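Local coordinates for periplasmic binding protein (Sulfurospirillum deleyianum, PDB 4PAG) that probably serves as the periplasmic solute-binding component of an ABC transporter, with a histidine held in its pocket, at residues E167-K172 and P290-Y295. Sequence-based numbering, arbitrary orientation.
Sequences EKERTK and PTRYPY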
ATOM      1  N   GLU A 167      20.810 -15.429   2.791  1.00 34.31           N
ATOM      2  CA  GLU A 167      19.476 -16.005   2.982  1.00 42.86           C
ATOM      3  C   GLU A 167      19.306 -16.653   4.356  1.00 41.78           C
ATOM      4  O   GLU A 167      18.247 -16.532   4.970  1.00 42.62           O
ATOM      5  CB  GLU A 167      19.151 -17.004   1.868  1.00 48.04           C
ATOM      6  CG  GLU A 167      19.148 -16.368   0.483  1.00 56.06           C
ATOM      7  CD  GLU A 167      18.062 -16.914  -0.424  1.00 44.09           C
ATOM      8  OE1 GLU A 167      18.089 -18.127  -0.728  1.00 70.75           O
ATOM      9  OE2 GLU A 167      17.182 -16.122  -0.842  1.00 49.23           O
ATOM     10  N   LYS A 168      20.360 -17.304   4.842  1.00 43.20           N
ATOM     11  CA  LYS A 168      20.348 -17.929   6.172  1.00 46.20           C
ATOM     12  C   LYS A 168      20.333 -16.934   7.340  1.00 38.59           C
ATOM     13  O   LYS A 168      20.096 -17.331   8.475  1.00 35.79           O
ATOM     14  CB  LYS A 168      21.546 -18.881   6.339  1.00 54.27           C
ATOM     15  CG  LYS A 168      21.259 -20.326   5.959  1.00 64.73           C
ATOM     16  CD  LYS A 168      20.739 -20.451   4.535  1.00 71.68           C
ATOM     17  CE  LYS A 168      20.921 -21.862   3.995  1.00 77.17           C
ATOM     18  NZ  LYS A 168      20.676 -21.920   2.527  1.00 80.34           N
ATOM     19  N   GLU A 169      20.600 -15.660   7.066  1.00 34.38           N
ATOM     20  CA  GLU A 169      20.579 -14.620   8.093  1.00 31.08           C
ATOM     21  C   GLU A 169      19.344 -13.710   8.005  1.00 28.05           C
ATOM     22  O   GLU A 169      19.283 -12.697   8.697  1.00 30.00           O
ATOM     23  CB  GLU A 169      21.857 -13.781   8.012  1.00 34.13           C
ATOM     24  CG  GLU A 169      23.119 -14.554   8.385  1.00 39.60           C
ATOM     25  CD  GLU A 169      24.392 -13.743   8.214  1.00 48.39           C
ATOM     26  OE1 GLU A 169      24.306 -12.510   8.045  1.00 52.30           O
ATOM     27  OE2 GLU A 169      25.488 -14.344   8.252  1.00 63.32           O
ATOM     28  N   ARG A 170      18.363 -14.072   7.175  1.00 23.64           N
ATOM     29  CA  ARG A 170      17.159 -13.256   7.016  1.00 23.14           C
ATOM     30  C   ARG A 170      16.277 -13.349   8.254  1.00 19.70           C
ATOM     31  O   ARG A 170      16.037 -14.437   8.776  1.00 23.36           O
ATOM     32  CB  ARG A 170      16.361 -13.683   5.781  1.00 26.11           C
ATOM     33  CG  ARG A 170      17.115 -13.546   4.462  1.00 29.23           C
ATOM     34  CD  ARG A 170      17.102 -12.118   3.971  1.00 30.46           C
ATOM     35  NE  ARG A 170      17.941 -11.896   2.790  1.00 29.60           N
ATOM     36  CZ  ARG A 170      17.506 -11.818   1.532  1.00 26.94           C
ATOM     37  NH1 ARG A 170      16.226 -11.969   1.232  1.00 25.60           N
ATOM     38  NH2 ARG A 170      18.374 -11.585   0.554  1.00 28.48           N
ATOM     39  N   THR A 171      15.783 -12.204   8.710  1.00 18.65           N
ATOM     40  CA  THR A 171      15.008 -12.121   9.949  1.00 18.94           C
ATOM     41  C   THR A 171      13.635 -12.776   9.789  1.00 17.36           C
ATOM     42  O   THR A 171      12.882 -12.415   8.897  1.00 15.69           O
ATOM     43  CB  THR A 171      14.835 -10.643  10.354  1.00 18.60           C
ATOM     44  OG1 THR A 171      16.126 -10.049  10.513  1.00 20.80           O
ATOM     45  CG2 THR A 171      14.039 -10.482  11.653  1.00 17.86           C
ATOM     46  N   LYS A 172      13.310 -13.732  10.660  1.00 17.43           N
ATOM     47  CA  LYS A 172      11.974 -14.332  10.663  1.00 18.99           C
ATOM     48  C   LYS A 172      10.943 -13.326  11.176  1.00 17.28           C
ATOM     49  O   LYS A 172      11.119 -12.727  12.241  1.00 17.00           O
ATOM     50  CB  LYS A 172      11.942 -15.598  11.515  1.00 21.08           C
ATOM     51  CG  LYS A 172      12.791 -16.734  10.959  1.00 23.59           C
ATOM     52  CD  LYS A 172      13.070 -17.800  12.007  1.00 26.56           C
ATOM     53  CE  LYS A 172      11.819 -18.552  12.419  1.00 29.94           C
ATOM     54  NZ  LYS A 172      12.048 -19.360  13.656  1.00 35.53           N
ATOM     55  N   PRO A 290      17.985  -3.907  12.734  1.00 21.71           N
ATOM     56  CA  PRO A 290      18.289  -2.690  13.504  1.00 25.02           C
ATOM     57  C   PRO A 290      19.775  -2.328  13.543  1.00 27.09           C
ATOM     58  O   PRO A 290      20.105  -1.150  13.657  1.00 29.88           O
ATOM     59  CB  PRO A 290      17.764  -3.001  14.913  1.00 24.65           C
ATOM     60  CG  PRO A 290      17.567  -4.468  14.965  1.00 23.10           C
ATOM     61  CD  PRO A 290      17.321  -4.934  13.556  1.00 21.92           C
ATOM     62  N   THR A 291      20.656  -3.316  13.437  1.00 24.94           N
ATOM     63  CA  THR A 291      22.088  -3.037  13.432  1.00 29.89           C
ATOM     64  C   THR A 291      22.673  -2.896  12.020  1.00 29.95           C
ATOM     65  O   THR A 291      23.639  -2.167  11.832  1.00 39.74           O
ATOM     66  CB  THR A 291      22.871  -4.102  14.221  1.00 33.38           C
ATOM     67  OG1 THR A 291      22.687  -5.386  13.615  1.00 41.88           O
ATOM     68  CG2 THR A 291      22.389  -4.149  15.656  1.00 30.65           C
ATOM     69  N   ARG A 292      22.094  -3.573  11.031  1.00 24.30           N
ATOM     70  CA  ARG A 292      22.642  -3.563   9.668  1.00 25.52           C
ATOM     71  C   ARG A 292      22.026  -2.482   8.772  1.00 21.71           C
ATOM     72  O   ARG A 292      22.677  -2.011   7.848  1.00 21.79           O
ATOM     73  CB  ARG A 292      22.453  -4.925   8.996  1.00 28.25           C
ATOM     74  CG  ARG A 292      23.261  -6.085   9.584  1.00 35.81           C
ATOM     75  CD  ARG A 292      22.439  -7.369   9.481  1.00 42.36           C
ATOM     76  NE  ARG A 292      23.213  -8.606   9.436  1.00 50.57           N
ATOM     77  CZ  ARG A 292      23.919  -9.031   8.388  1.00 51.36           C
ATOM     78  NH1 ARG A 292      24.012  -8.307   7.277  1.00 55.31           N
ATOM     79  NH2 ARG A 292      24.567 -10.182   8.461  1.00 55.60           N
ATOM     80  N   TYR A 293      20.778  -2.097   9.021  1.00 20.17           N
ATOM     81  CA  TYR A 293      20.098  -1.127   8.148  1.00 18.45           C
ATOM     82  C   TYR A 293      20.887   0.184   8.130  1.00 18.39           C
ATOM     83  O   TYR A 293      21.039   0.815   9.156  1.00 20.25           O
ATOM     84  CB  TYR A 293      18.661  -0.891   8.617  1.00 18.28           C
ATOM     85  CG  TYR A 293      17.891   0.077   7.756  1.00 16.43           C
ATOM     86  CD1 TYR A 293      17.377  -0.311   6.522  1.00 16.88           C
ATOM     87  CD2 TYR A 293      17.669   1.380   8.176  1.00 16.21           C
ATOM     88  CE1 TYR A 293      16.669   0.585   5.727  1.00 16.84           C
ATOM     89  CE2 TYR A 293      16.965   2.276   7.388  1.00 15.36           C
ATOM     90  CZ  TYR A 293      16.470   1.870   6.172  1.00 15.44           C
ATOM     91  OH  TYR A 293      15.782   2.776   5.411  1.00 16.64           O
ATOM     92  N   PRO A 294      21.400   0.593   6.958  1.00 18.84           N
ATOM     93  CA  PRO A 294      22.375   1.679   6.915  1.00 21.05           C
ATOM     94  C   PRO A 294      21.828   3.103   6.749  1.00 20.56           C
ATOM     95  O   PRO A 294      22.620   4.037   6.711  1.00 23.71           O
ATOM     96  CB  PRO A 294      23.214   1.311   5.691  1.00 21.64           C
ATOM     97  CG  PRO A 294      22.218   0.731   4.765  1.00 22.25           C
ATOM     98  CD  PRO A 294      21.228  -0.014   5.627  1.00 19.20           C
ATOM     99  N   TYR A 295      20.514   3.280   6.646  1.00 19.67           N
ATOM    100  CA  TYR A 295      19.933   4.613   6.438  1.00 19.58           C
ATOM    101  C   TYR A 295      19.310   5.164   7.714  1.00 18.65           C
ATOM    102  O   TYR A 295      19.166   4.450   8.705  1.00 18.47           O
ATOM    103  CB  TYR A 295      18.904   4.569   5.300  1.00 18.82           C
ATOM    104  CG  TYR A 295      19.511   4.048   4.020  1.00 20.00           C
ATOM    105  CD1 TYR A 295      20.426   4.822   3.301  1.00 22.10           C
ATOM    106  CD2 TYR A 295      19.212   2.773   3.545  1.00 19.52           C
ATOM    107  CE1 TYR A 295      21.011   4.346   2.132  1.00 21.87           C
ATOM    108  CE2 TYR A 295      19.795   2.289   2.383  1.00 22.11           C
ATOM    109  CZ  TYR A 295      20.691   3.081   1.686  1.00 21.69           C
ATOM    110  OH  TYR A 295      21.265   2.602   0.544  1.00 25.43           O
TER
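E169 and R292 meet across the surface as a salt bridge, E169 OE1 facing R292 NH2. E169 closes a short 3-10 turn in the loop before strand 172-176, and R292 lies in the loop between helices 277-288 and 297-309. The modelled separation is implausibly short and the two atoms clash, so the pairing of charges is credible but its detailed geometry is doubtful. With the CA atoms of E169 and R292 11.4 Å apart, long side chains must span the gap. Both start alike, CG lying opposite the carbonyl carbon (chi1 near -67° in both). Beyond CG the glutamate runs straight out, whereas the arginine bends at chi2 before reaching over. The two side chains cross at about a right angle; one oxygen meets one nitrogen, and the carboxylate and guanidinium planes are modelled 63° apart. R292 also rests on F161 and I165, at the end of helix 141-163 and just beyond it. Nearby, T171 hydrogen-bonds through OG1 to L288 O and through N to Y289 OH, at the end of helix 277-288 and the residue after it. Glutamate and arginine suit this exposed surface, being long, flexible and oppositely charged. With only 70 Å² buried, solvent probably screens the attraction, which is therefore likely to be modest.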